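Local coordinates for Blr3880 protein (Bradyrhizobium japonicum, PDB 2OOD) that probably catalyses the zinc-dependent hydrolytic deamination of guanine to xanthine and ammonia, at residues A[212-220]-A[259-267]; A[282-290]-A[315-323]. All coordinates share one frame; numbering follows the deposited sequence.

Both contacts are partly buried and lie in the amidohydrolase barrel, with centres about 19 Å apart. Contact 1 is farther out, about 23 Å from the chain centre. It joins helix 213-225 to the end of helix 255-260, largely through an aromatic ring and leucines. Contact 2 lies about 16 Å from that centre. It ties helix 279-288 to the loop leading into strand 320-323, and relies more on backbone carbonyls, a serine hydroxyl and waters. The two share no helix or strand, yet they touch. E260 of contact 1 makes salt bridges to R284 and K288 of contact 2, and V265 packs on A290.

Contact 1 of 2, residues A[212-220]-A[259-267]; sequences SPELLKACQ and YEKFDLVGP
F262 lies against helix 213-225 within the Schellman motif that ends helix 255-260. D263 (positive phi) is the C-prime residue, and both helices flank the TIM barrel. F262 CB starts 4.1 Å from Q220 CB. Its CG is anti to the carbonyl carbon (chi1 -61°), turning the ring toward the other helix. L216 CB stands over one face, 3.8 Å from the centroid of the F262 ring, a CH-pi contact. F262 CD2 and CE2 lie against L216 CB and CD1. K261 CG covers the opposite face, nearer the rim. F262 CD1 is 3.7 Å from K217 CA, CE1 3.6 Å from P213 O, and CZ, at the tip, 4.1 Å from P213 CB. With an alanine here, a gap between L216 and K261 would probably open, and P213 would lose the ring it packs on. L216 CD2 meets L264 CD1 and the ring edge of Y259, whose hydroxyl is hydrogen-bonded to the carbonyl O of zinc ligand H234. K217 NZ and K261 NZ donate to one water; K261 also pairs with D251. Q220 CB and CG pass close to F262 O, and Q220 NE2 donates to D263 OD2 at 2.9 Å, from 38° out of the carboxylate plane.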
ATOM      1  N   SER A 212     -31.504  11.444   9.504  1.00 41.14           N
ATOM      2  CA  SER A 212     -32.578  12.428   9.432  1.00 41.43           C
ATOM      3  C   SER A 212     -32.346  13.447  10.543  1.00 42.44           C
ATOM      4  O   SER A 212     -31.677  13.154  11.542  1.00 42.26           O
ATOM      5  CB  SER A 212     -33.936  11.768   9.663  1.00 41.47           C
ATOM      6  OG  SER A 212     -34.220  11.692  11.053  1.00 40.85           O
ATOM      7  N   PRO A 213     -32.902  14.658  10.394  1.00 43.69           N
ATOM      8  CA  PRO A 213     -32.701  15.660  11.443  1.00 43.88           C
ATOM      9  C   PRO A 213     -33.216  15.205  12.812  1.00 44.82           C
ATOM     10  O   PRO A 213     -32.823  15.776  13.836  1.00 45.14           O
ATOM     11  CB  PRO A 213     -33.424  16.895  10.896  1.00 42.68           C
ATOM     12  CG  PRO A 213     -34.460  16.318   9.999  1.00 42.44           C
ATOM     13  CD  PRO A 213     -33.720  15.205   9.300  1.00 42.73           C
ATOM     14  N   GLU A 214     -34.085  14.190  12.845  1.00 43.86           N
ATOM     15  CA  GLU A 214     -34.572  13.699  14.139  1.00 45.85           C
ATOM     16  C   GLU A 214     -33.458  12.881  14.808  1.00 45.51           C
ATOM     17  O   GLU A 214     -33.190  13.036  16.009  1.00 44.02           O
ATOM     18  CB  GLU A 214     -35.818  12.815  13.990  1.00 47.62           C
ATOM     19  CG  GLU A 214     -37.003  13.496  13.340  1.00 51.02           C
ATOM     20  CD  GLU A 214     -37.030  13.285  11.829  1.00 53.34           C
ATOM     21  OE1 GLU A 214     -37.233  12.110  11.404  1.00 54.34           O
ATOM     22  OE2 GLU A 214     -36.847  14.285  11.078  1.00 53.79           O
ATOM     23  N   LEU A 215     -32.816  12.016  14.021  1.00 43.42           N
ATOM     24  CA  LEU A 215     -31.731  11.182  14.520  1.00 42.00           C
ATOM     25  C   LEU A 215     -30.598  12.063  15.050  1.00 42.33           C
ATOM     26  O   LEU A 215     -30.032  11.791  16.106  1.00 42.66           O
ATOM     27  CB  LEU A 215     -31.211  10.270  13.407  1.00 39.91           C
ATOM     28  CG  LEU A 215     -30.049   9.344  13.777  1.00 38.62           C
ATOM     29  CD1 LEU A 215     -30.457   8.469  14.940  1.00 37.65           C
ATOM     30  CD2 LEU A 215     -29.660   8.496  12.576  1.00 36.81           C
ATOM     31  N   LEU A 216     -30.272  13.125  14.323  1.00 42.48           N
ATOM     32  CA  LEU A 216     -29.207  14.015  14.767  1.00 42.36           C
ATOM     33  C   LEU A 216     -29.670  14.825  15.968  1.00 43.33           C
ATOM     34  O   LEU A 216     -28.859  15.209  16.813  1.00 43.61           O
ATOM     35  CB  LEU A 216     -28.778  14.953  13.637  1.00 40.99           C
ATOM     36  CG  LEU A 216     -28.014  14.287  12.491  1.00 40.10           C
ATOM     37  CD1 LEU A 216     -27.775  15.290  11.380  1.00 39.66           C
ATOM     38  CD2 LEU A 216     -26.700  13.742  13.007  1.00 39.73           C
ATOM     39  N   LYS A 217     -30.971  15.086  16.050  1.00 43.82           N
ATOM     40  CA  LYS A 217     -31.495  15.845  17.180  1.00 44.90           C
ATOM     41  C   LYS A 217     -31.401  14.942  18.420  1.00 45.08           C
ATOM     42  O   LYS A 217     -31.200  15.415  19.547  1.00 44.65           O
ATOM     43  CB  LYS A 217     -32.946  16.280  16.918  1.00 45.14           C
ATOM     44  CG  LYS A 217     -33.406  17.396  17.857  1.00 48.09           C
ATOM     45  CD  LYS A 217     -34.812  17.931  17.525  1.00 51.20           C
ATOM     46  CE  LYS A 217     -34.823  18.955  16.358  1.00 53.02           C
ATOM     47  NZ  LYS A 217     -34.578  18.387  14.979  1.00 53.83           N
ATOM     48  N   ALA A 218     -31.523  13.636  18.189  1.00 43.76           N
ATOM     49  CA  ALA A 218     -31.430  12.648  19.253  1.00 42.85           C
ATOM     50  C   ALA A 218     -29.987  12.616  19.779  1.00 43.71           C
ATOM     51  O   ALA A 218     -29.756  12.562  20.995  1.00 43.72           O
ATOM     52  CB  ALA A 218     -31.830  11.271  18.722  1.00 42.25           C
ATOM     53  N   CYS A 219     -29.023  12.650  18.859  1.00 42.06           N
ATOM     54  CA  CYS A 219     -27.609  12.639  19.229  1.00 41.98           C
ATOM     55  C   CYS A 219     -27.325  13.881  20.045  1.00 41.52           C
ATOM     56  O   CYS A 219     -26.539  13.852  20.989  1.00 41.82           O
ATOM     57  CB  CYS A 219     -26.716  12.648  17.987  1.00 41.27           C
ATOM     58  SG  CYS A 219     -26.867  11.184  16.955  1.00 42.47           S
ATOM     59  N   GLN A 220     -27.968  14.977  19.661  1.00 42.04           N
ATOM     60  CA  GLN A 220     -27.803  16.244  20.353  1.00 42.53           C
ATOM     61  C   GLN A 220     -28.268  16.060  21.793  1.00 42.86           C
ATOM     62  O   GLN A 220     -27.548  16.418  22.732  1.00 42.16           O
ATOM     63  CB  GLN A 220     -28.625  17.330  19.659  1.00 42.54           C
ATOM     64  CG  GLN A 220     -28.642  18.661  20.380  1.00 42.82           C
ATOM     65  CD  GLN A 220     -29.415  19.723  19.611  1.00 43.35           C
ATOM     66  OE1 GLN A 220     -30.473  19.444  19.026  1.00 43.64           O
ATOM     67  NE2 GLN A 220     -28.899  20.949  19.619  1.00 41.93           N
ATOM     68  N   TYR A 259     -23.596  19.131  11.361  1.00 40.64           N
ATOM     69  CA  TYR A 259     -23.316  18.693  12.725  1.00 40.22           C
ATOM     70  C   TYR A 259     -23.302  19.831  13.733  1.00 40.97           C
ATOM     71  O   TYR A 259     -23.591  19.608  14.905  1.00 41.71           O
ATOM     72  CB  TYR A 259     -21.980  17.948  12.797  1.00 38.56           C
ATOM     73  CG  TYR A 259     -21.946  16.694  11.962  1.00 36.08           C
ATOM     74  CD1 TYR A 259     -22.901  15.703  12.124  1.00 35.05           C
ATOM     75  CD2 TYR A 259     -20.976  16.512  10.991  1.00 35.04           C
ATOM     76  CE1 TYR A 259     -22.893  14.565  11.332  1.00 33.89           C
ATOM     77  CE2 TYR A 259     -20.958  15.379  10.196  1.00 33.40           C
ATOM     78  CZ  TYR A 259     -21.920  14.411  10.369  1.00 33.91           C
ATOM     79  OH  TYR A 259     -21.919  13.293   9.558  1.00 34.73           O
ATOM     80  N   GLU A 260     -22.946  21.038  13.296  1.00 40.46           N
ATOM     81  CA  GLU A 260     -22.922  22.183  14.204  1.00 40.15           C
ATOM     82  C   GLU A 260     -24.352  22.597  14.546  1.00 38.76           C
ATOM     83  O   GLU A 260     -24.628  23.086  15.643  1.00 38.43           O
ATOM     84  CB  GLU A 260     -22.191  23.361  13.565  1.00 40.73           C
ATOM     85  CG  GLU A 260     -20.701  23.178  13.423  1.00 42.33           C
ATOM     86  CD  GLU A 260     -20.083  24.218  12.507  1.00 43.57           C
ATOM     87  OE1 GLU A 260     -20.493  24.285  11.323  1.00 43.86           O
ATOM     88  OE2 GLU A 260     -19.189  24.963  12.968  1.00 43.59           O
ATOM     89  N   LYS A 261     -25.257  22.399  13.597  1.00 38.00           N
ATOM     90  CA  LYS A 261     -26.657  22.741  13.798  1.00 38.46           C
ATOM     91  C   LYS A 261     -27.182  22.010  15.023  1.00 39.33           C
ATOM     92  O   LYS A 261     -28.167  22.425  15.627  1.00 39.64           O
ATOM     93  CB  LYS A 261     -27.483  22.346  12.562  1.00 38.97           C
ATOM     94  CG  LYS A 261     -29.001  22.479  12.731  1.00 39.43           C
ATOM     95  CD  LYS A 261     -29.768  21.917  11.526  1.00 40.19           C
ATOM     96  CE  LYS A 261     -31.281  21.998  11.737  1.00 41.30           C
ATOM     97  NZ  LYS A 261     -32.097  21.222  10.737  1.00 41.79           N
ATOM     98  N   PHE A 262     -26.512  20.927  15.402  1.00 39.15           N
ATOM     99  CA  PHE A 262     -26.944  20.143  16.549  1.00 39.07           C
ATOM    100  C   PHE A 262     -25.930  20.070  17.687  1.00 40.03           C
ATOM    101  O   PHE A 262     -25.970  19.146  18.494  1.00 40.69           O
ATOM    102  CB  PHE A 262     -27.304  18.736  16.088  1.00 38.82           C
ATOM    103  CG  PHE A 262     -28.426  18.697  15.090  1.00 39.44           C
ATOM    104  CD1 PHE A 262     -29.754  18.666  15.513  1.00 38.94           C
ATOM    105  CD2 PHE A 262     -28.161  18.689  13.721  1.00 39.40           C
ATOM    106  CE1 PHE A 262     -30.805  18.624  14.583  1.00 38.97           C
ATOM    107  CE2 PHE A 262     -29.204  18.648  12.785  1.00 39.82           C
ATOM    108  CZ  PHE A 262     -30.527  18.614  13.218  1.00 39.07           C
ATOM    109  N   ASP A 263     -25.032  21.047  17.752  1.00 41.25           N
ATOM    110  CA  ASP A 263     -24.004  21.112  18.800  1.00 43.00           C
ATOM    111  C   ASP A 263     -23.142  19.864  18.966  1.00 42.54           C
ATOM    112  O   ASP A 263     -22.661  19.586  20.067  1.00 42.39           O
ATOM    113  CB  ASP A 263     -24.636  21.428  20.158  1.00 44.25           C
ATOM    114  CG  ASP A 263     -25.474  22.683  20.130  1.00 46.42           C
ATOM    115  OD1 ASP A 263     -24.940  23.746  19.739  1.00 47.98           O
ATOM    116  OD2 ASP A 263     -26.666  22.601  20.503  1.00 46.87           O
ATOM    117  N   LEU A 264     -22.940  19.116  17.888  1.00 40.56           N
ATOM    118  CA  LEU A 264     -22.122  17.919  17.961  1.00 38.97           C
ATOM    119  C   LEU A 264     -20.631  18.247  17.828  1.00 39.91           C
ATOM    120  O   LEU A 264     -19.783  17.520  18.350  1.00 39.78           O
ATOM    121  CB  LEU A 264     -22.535  16.939  16.865  1.00 38.21           C
ATOM    122  CG  LEU A 264     -23.980  16.451  16.929  1.00 37.01           C
ATOM    123  CD1 LEU A 264     -24.245  15.474  15.790  1.00 36.05           C
ATOM    124  CD2 LEU A 264     -24.232  15.785  18.271  1.00 35.87           C
ATOM    125  N   VAL A 265     -20.308  19.340  17.140  1.00 38.77           N
ATOM    126  CA  VAL A 265     -18.911  19.712  16.941  1.00 38.53           C
ATOM    127  C   VAL A 265     -18.295  20.425  18.130  1.00 39.08           C
ATOM    128  O   VAL A 265     -18.806  21.440  18.597  1.00 39.64           O
ATOM    129  CB  VAL A 265     -18.728  20.603  15.694  1.00 37.20           C
ATOM    130  CG1 VAL A 265     -17.272  20.998  15.546  1.00 35.66           C
ATOM    131  CG2 VAL A 265     -19.190  19.860  14.462  1.00 37.03           C
ATOM    132  N   GLY A 266     -17.182  19.876  18.602  1.00 39.26           N
ATOM    133  CA  GLY A 266     -16.470  20.430  19.742  1.00 39.23           C
ATOM    134  C   GLY A 266     -15.529  19.360  20.265  1.00 39.67           C
ATOM    135  O   GLY A 266     -15.250  18.402  19.540  1.00 39.96           O
ATOM    136  N   PRO A 267     -15.021  19.474  21.505  1.00 39.91           N
ATOM    137  CA  PRO A 267     -14.109  18.450  22.035  1.00 39.00           C
ATOM    138  C   PRO A 267     -14.704  17.049  21.995  1.00 38.07           C
ATOM    139  O   PRO A 267     -15.902  16.871  22.211  1.00 38.26           O
ATOM    140  CB  PRO A 267     -13.855  18.921  23.460  1.00 38.15           C
ATOM    141  CG  PRO A 267     -13.890  20.405  23.316  1.00 38.83           C
ATOM    142  CD  PRO A 267     -15.113  20.613  22.434  1.00 39.18           C
TER
HETATM  143  O   HOH W   1     -33.861  20.486  12.954  1.00 46.58           O

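Contact 2 of 2, residues A[282-290]-A[315-323]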
ATOM      1  N   PHE A 282     -12.040  23.614   8.170  1.00 35.23           N
ATOM      2  CA  PHE A 282     -10.888  23.242   8.978  1.00 34.61           C
ATOM      3  C   PHE A 282     -10.719  24.267  10.092  1.00 36.27           C
ATOM      4  O   PHE A 282     -10.568  23.899  11.256  1.00 36.76           O
ATOM      5  CB  PHE A 282      -9.610  23.188   8.135  1.00 33.02           C
ATOM      6  CG  PHE A 282      -9.366  21.857   7.476  1.00 32.37           C
ATOM      7  CD1 PHE A 282      -9.281  20.694   8.229  1.00 32.28           C
ATOM      8  CD2 PHE A 282      -9.174  21.767   6.104  1.00 32.47           C
ATOM      9  CE1 PHE A 282      -9.005  19.459   7.625  1.00 31.32           C
ATOM     10  CE2 PHE A 282      -8.898  20.533   5.495  1.00 32.11           C
ATOM     11  CZ  PHE A 282      -8.813  19.384   6.264  1.00 31.02           C
ATOM     12  N   ARG A 283     -10.749  25.553   9.743  1.00 36.55           N
ATOM     13  CA  ARG A 283     -10.590  26.599  10.745  1.00 36.81           C
ATOM     14  C   ARG A 283     -11.643  26.512  11.843  1.00 36.19           C
ATOM     15  O   ARG A 283     -11.337  26.737  13.008  1.00 36.61           O
ATOM     16  CB  ARG A 283     -10.634  27.992  10.108  1.00 37.72           C
ATOM     17  CG  ARG A 283      -9.359  28.400   9.366  1.00 41.36           C
ATOM     18  CD  ARG A 283      -9.337  29.908   9.063  1.00 45.52           C
ATOM     19  NE  ARG A 283     -10.541  30.342   8.345  1.00 49.29           N
ATOM     20  CZ  ARG A 283     -10.699  30.285   7.021  1.00 50.88           C
ATOM     21  NH1 ARG A 283      -9.717  29.824   6.244  1.00 52.54           N
ATOM     22  NH2 ARG A 283     -11.857  30.657   6.476  1.00 51.14           N
ATOM     23  N   ARG A 284     -12.879  26.189  11.481  1.00 35.67           N
ATOM     24  CA  ARG A 284     -13.945  26.092  12.470  1.00 36.42           C
ATOM     25  C   ARG A 284     -13.674  24.962  13.457  1.00 39.08           C
ATOM     26  O   ARG A 284     -13.846  25.128  14.666  1.00 38.94           O
ATOM     27  CB  ARG A 284     -15.300  25.869  11.789  1.00 35.26           C
ATOM     28  CG  ARG A 284     -15.681  26.957  10.804  1.00 33.46           C
ATOM     29  CD  ARG A 284     -17.136  27.307  10.923  1.00 32.37           C
ATOM     30  NE  ARG A 284     -18.015  26.215  10.529  1.00 33.62           N
ATOM     31  CZ  ARG A 284     -18.199  25.826   9.272  1.00 34.80           C
ATOM     32  NH1 ARG A 284     -17.556  26.440   8.289  1.00 33.82           N
ATOM     33  NH2 ARG A 284     -19.044  24.840   8.996  1.00 35.56           N
HETATM   34  N   MSE A 285     -13.254  23.809  12.945  1.00 40.13           N
HETATM   35  CA  MSE A 285     -12.959  22.672  13.811  1.00 41.11           C
HETATM   36  C   MSE A 285     -11.800  23.023  14.740  1.00 41.29           C
HETATM   37  O   MSE A 285     -11.860  22.783  15.944  1.00 40.73           O
HETATM   38  CB  MSE A 285     -12.608  21.448  12.973  1.00 43.50           C
HETATM   39  CG  MSE A 285     -13.741  21.002  12.077  1.00 48.91           C
HETATM   40 SE   MSE A 285     -13.251  19.456  10.990  1.00 54.74          SE
HETATM   41  CE  MSE A 285     -13.420  18.083  12.371  1.00 56.79           C
ATOM     42  N   SER A 286     -10.748  23.604  14.173  1.00 41.03           N
ATOM     43  CA  SER A 286      -9.591  23.998  14.958  1.00 40.91           C
ATOM     44  C   SER A 286     -10.046  24.869  16.128  1.00 41.88           C
ATOM     45  O   SER A 286      -9.604  24.692  17.265  1.00 42.74           O
ATOM     46  CB  SER A 286      -8.605  24.774  14.083  1.00 41.32           C
ATOM     47  OG  SER A 286      -7.505  25.250  14.838  1.00 40.60           O
ATOM     48  N   LYS A 287     -10.948  25.802  15.838  1.00 42.25           N
ATOM     49  CA  LYS A 287     -11.479  26.722  16.837  1.00 42.12           C
ATOM     50  C   LYS A 287     -12.314  26.026  17.915  1.00 41.27           C
ATOM     51  O   LYS A 287     -12.111  26.265  19.102  1.00 41.35           O
ATOM     52  CB  LYS A 287     -12.311  27.800  16.136  1.00 43.75           C
ATOM     53  CG  LYS A 287     -12.859  28.892  17.040  1.00 46.85           C
ATOM     54  CD  LYS A 287     -11.740  29.685  17.713  1.00 50.86           C
ATOM     55  CE  LYS A 287     -12.214  31.093  18.134  1.00 53.26           C
ATOM     56  NZ  LYS A 287     -13.373  31.096  19.100  1.00 54.73           N
ATOM     57  N   LYS A 288     -13.244  25.168  17.508  1.00 40.03           N
ATOM     58  CA  LYS A 288     -14.095  24.466  18.467  1.00 40.03           C
ATOM     59  C   LYS A 288     -13.406  23.281  19.155  1.00 40.38           C
ATOM     60  O   LYS A 288     -13.925  22.735  20.132  1.00 40.68           O
ATOM     61  CB  LYS A 288     -15.378  23.973  17.790  1.00 40.14           C
ATOM     62  CG  LYS A 288     -16.241  25.075  17.189  1.00 40.34           C
ATOM     63  CD  LYS A 288     -17.633  24.548  16.868  1.00 42.21           C
ATOM     64  CE  LYS A 288     -18.537  25.621  16.270  1.00 42.37           C
ATOM     65  NZ  LYS A 288     -17.936  26.182  15.025  1.00 43.86           N
ATOM     66  N   GLY A 289     -12.247  22.878  18.638  1.00 39.67           N
ATOM     67  CA  GLY A 289     -11.519  21.766  19.224  1.00 37.74           C
ATOM     68  C   GLY A 289     -11.919  20.393  18.714  1.00 37.57           C
ATOM     69  O   GLY A 289     -11.563  19.380  19.318  1.00 38.09           O
ATOM     70  N   ALA A 290     -12.663  20.347  17.615  1.00 35.90           N
ATOM     71  CA  ALA A 290     -13.087  19.078  17.039  1.00 34.74           C
ATOM     72  C   ALA A 290     -11.905  18.450  16.298  1.00 34.92           C
ATOM     73  O   ALA A 290     -10.949  19.142  15.947  1.00 35.46           O
ATOM     74  CB  ALA A 290     -14.252  19.302  16.092  1.00 34.46           C
ATOM     75  N   PRO A 315      -0.162  25.516  11.307  1.00 37.64           N
ATOM     76  CA  PRO A 315       0.051  26.058  12.654  1.00 38.08           C
ATOM     77  C   PRO A 315      -0.830  27.249  13.073  1.00 39.08           C
ATOM     78  O   PRO A 315      -1.023  27.485  14.266  1.00 38.29           O
ATOM     79  CB  PRO A 315       1.545  26.379  12.669  1.00 35.68           C
ATOM     80  CG  PRO A 315       1.840  26.668  11.253  1.00 36.47           C
ATOM     81  CD  PRO A 315       1.069  25.611  10.510  1.00 37.72           C
ATOM     82  N   GLU A 316      -1.379  27.986  12.111  1.00 40.68           N
ATOM     83  CA  GLU A 316      -2.239  29.124  12.440  1.00 42.20           C
ATOM     84  C   GLU A 316      -3.651  28.641  12.765  1.00 41.25           C
ATOM     85  O   GLU A 316      -4.413  29.323  13.447  1.00 41.70           O
ATOM     86  CB  GLU A 316      -2.296  30.129  11.275  1.00 45.47           C
ATOM     87  CG  GLU A 316      -0.921  30.633  10.818  1.00 52.20           C
ATOM     88  CD  GLU A 316      -0.996  31.760   9.773  1.00 55.37           C
ATOM     89  OE1 GLU A 316      -1.775  31.631   8.789  1.00 57.53           O
ATOM     90  OE2 GLU A 316      -0.261  32.772   9.932  1.00 58.03           O
ATOM     91  N   HIS A 317      -3.994  27.455  12.274  1.00 40.60           N
ATOM     92  CA  HIS A 317      -5.317  26.882  12.506  1.00 40.29           C
ATOM     93  C   HIS A 317      -5.196  25.366  12.621  1.00 39.06           C
ATOM     94  O   HIS A 317      -5.896  24.619  11.934  1.00 38.78           O
ATOM     95  CB  HIS A 317      -6.248  27.246  11.349  1.00 40.41           C
ATOM     96  CG  HIS A 317      -6.364  28.720  11.109  1.00 41.53           C
ATOM     97  ND1 HIS A 317      -7.209  29.529  11.838  1.00 41.16           N
ATOM     98  CD2 HIS A 317      -5.722  29.533  10.236  1.00 41.29           C
ATOM     99  CE1 HIS A 317      -7.085  30.778  11.421  1.00 41.08           C
ATOM    100  NE2 HIS A 317      -6.190  30.807  10.450  1.00 41.06           N
ATOM    101  N   ARG A 318      -4.300  24.926  13.501  1.00 37.90           N
ATOM    102  CA  ARG A 318      -4.045  23.510  13.720  1.00 36.49           C
ATOM    103  C   ARG A 318      -5.305  22.745  14.101  1.00 36.28           C
ATOM    104  O   ARG A 318      -6.042  23.137  14.996  1.00 35.57           O
ATOM    105  CB  ARG A 318      -2.963  23.348  14.790  1.00 35.96           C
ATOM    106  CG  ARG A 318      -2.451  21.936  14.972  1.00 36.96           C
ATOM    107  CD  ARG A 318      -2.104  21.279  13.646  1.00 38.51           C
ATOM    108  NE  ARG A 318      -1.872  19.843  13.800  1.00 38.58           N
ATOM    109  CZ  ARG A 318      -0.725  19.328  14.222  1.00 39.55           C
ATOM    110  NH1 ARG A 318       0.283  20.142  14.519  1.00 40.19           N
ATOM    111  NH2 ARG A 318      -0.588  18.014  14.357  1.00 38.88           N
ATOM    112  N   VAL A 319      -5.550  21.653  13.386  1.00 35.92           N
ATOM    113  CA  VAL A 319      -6.709  20.805  13.621  1.00 35.85           C
ATOM    114  C   VAL A 319      -6.236  19.530  14.311  1.00 36.63           C
ATOM    115  O   VAL A 319      -5.216  18.964  13.925  1.00 37.28           O
ATOM    116  CB  VAL A 319      -7.400  20.422  12.284  1.00 35.03           C
ATOM    117  CG1 VAL A 319      -8.542  19.460  12.532  1.00 33.37           C
ATOM    118  CG2 VAL A 319      -7.906  21.663  11.591  1.00 34.24           C
ATOM    119  N   LYS A 320      -6.965  19.095  15.338  1.00 37.61           N
ATOM    120  CA  LYS A 320      -6.624  17.878  16.064  1.00 37.23           C
ATOM    121  C   LYS A 320      -6.916  16.664  15.196  1.00 38.47           C
ATOM    122  O   LYS A 320      -7.948  16.607  14.529  1.00 38.78           O
ATOM    123  CB  LYS A 320      -7.425  17.797  17.361  1.00 37.31           C
ATOM    124  CG  LYS A 320      -6.919  18.745  18.427  1.00 37.71           C
ATOM    125  CD  LYS A 320      -7.767  18.674  19.681  1.00 39.03           C
ATOM    126  CE  LYS A 320      -7.191  19.541  20.778  1.00 38.27           C
ATOM    127  NZ  LYS A 320      -5.789  19.135  21.052  1.00 39.42           N
HETATM  128  N   MSE A 321      -6.008  15.693  15.211  1.00 39.08           N
HETATM  129  CA  MSE A 321      -6.155  14.490  14.395  1.00 39.61           C
HETATM  130  C   MSE A 321      -5.795  13.173  15.058  1.00 39.42           C
HETATM  131  O   MSE A 321      -5.194  13.123  16.127  1.00 39.69           O
HETATM  132  CB  MSE A 321      -5.270  14.577  13.158  1.00 42.74           C
HETATM  133  CG  MSE A 321      -5.785  15.385  12.003  1.00 47.31           C
HETATM  134 SE   MSE A 321      -4.590  15.043  10.492  1.00 54.47          SE
HETATM  135  CE  MSE A 321      -3.058  16.126  11.054  1.00 52.70           C
ATOM    136  N   SER A 322      -6.142  12.107  14.351  1.00 37.00           N
ATOM    137  CA  SER A 322      -5.839  10.742  14.741  1.00 36.70           C
ATOM    138  C   SER A 322      -5.887  10.058  13.387  1.00 35.24           C
ATOM    139  O   SER A 322      -6.734  10.395  12.573  1.00 36.48           O
ATOM    140  CB  SER A 322      -6.912  10.169  15.681  1.00 35.41           C
ATOM    141  OG  SER A 322      -8.149   9.974  15.025  1.00 35.95           O
ATOM    142  N   PHE A 323      -4.965   9.144  13.109  1.00 34.26           N
ATOM    143  CA  PHE A 323      -4.987   8.458  11.824  1.00 33.67           C
ATOM    144  C   PHE A 323      -5.946   7.293  11.930  1.00 33.91           C
ATOM    145  O   PHE A 323      -6.271   6.854  13.028  1.00 34.34           O
ATOM    146  CB  PHE A 323      -3.591   7.966  11.445  1.00 32.79           C
ATOM    147  CG  PHE A 323      -2.690   9.052  10.926  1.00 33.23           C
ATOM    148  CD1 PHE A 323      -3.050  10.391  11.040  1.00 32.08           C
ATOM    149  CD2 PHE A 323      -1.477   8.741  10.332  1.00 33.35           C
ATOM    150  CE1 PHE A 323      -2.212  11.399  10.566  1.00 31.58           C
ATOM    151  CE2 PHE A 323      -0.636   9.746   9.855  1.00 32.80           C
ATOM    152  CZ  PHE A 323      -1.011  11.074   9.976  1.00 31.92           C
TER
HETATM  153  O   HOH W   2      -9.186  28.868  13.729  1.00 52.48           O
HETATM  154  O   HOH W   3      -8.890  21.159  16.982  1.00 39.95           O
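S286 makes the direct hydrogen bond of this contact. Its OG donates to R318 O at 2.6 Å. The hydroxyl is anti to the backbone N (chi1 176°), and this carries it off the helix to the loop. It meets the R318 carbonyl from above, 51° out of the carbonyl plane. R318 turns its CB away from the helix; its guanidinium forms a salt bridge with D18 and a cation-pi contact with W20.

Two waters bridge the segments, one from a backbone carbonyl to an imidazole, the other from backbone to backbone. The first donates to R283 O at 3.1 Å and lies 2.8 Å from H317 ND1, in the plane of the imidazole. The second donates to A290 O at 3.1 Å and accepts from K320 N at 3.3 Å.

The fold is the barrel of the amidohydrolases. Helix 279-288 packs outside it and leads into strand 291-294. Strand 320-323 runs parallel to that strand and is the last of the eight in the barrel. Residues 317-319 approach the helix just before the chain enters the barrel wall.

One CH-pi contact is made. R283 CD sits over the centre of the H317 ring, 3.4 Å from its centroid and 12° off the normal. The two side chains lie side by side and point the same way. R283 CG and CD, not the guanidinium, lie against the ring; the guanidinium plane is steeply inclined to it. With the water at its edge, the ring probably has little freedom to turn.

Apolar packing falls to V319. Its CG2 lies 3.8 Å from F282 CD1, and the two side chains meet at about a right angle. The same methyl is 3.5 Å from F282 O.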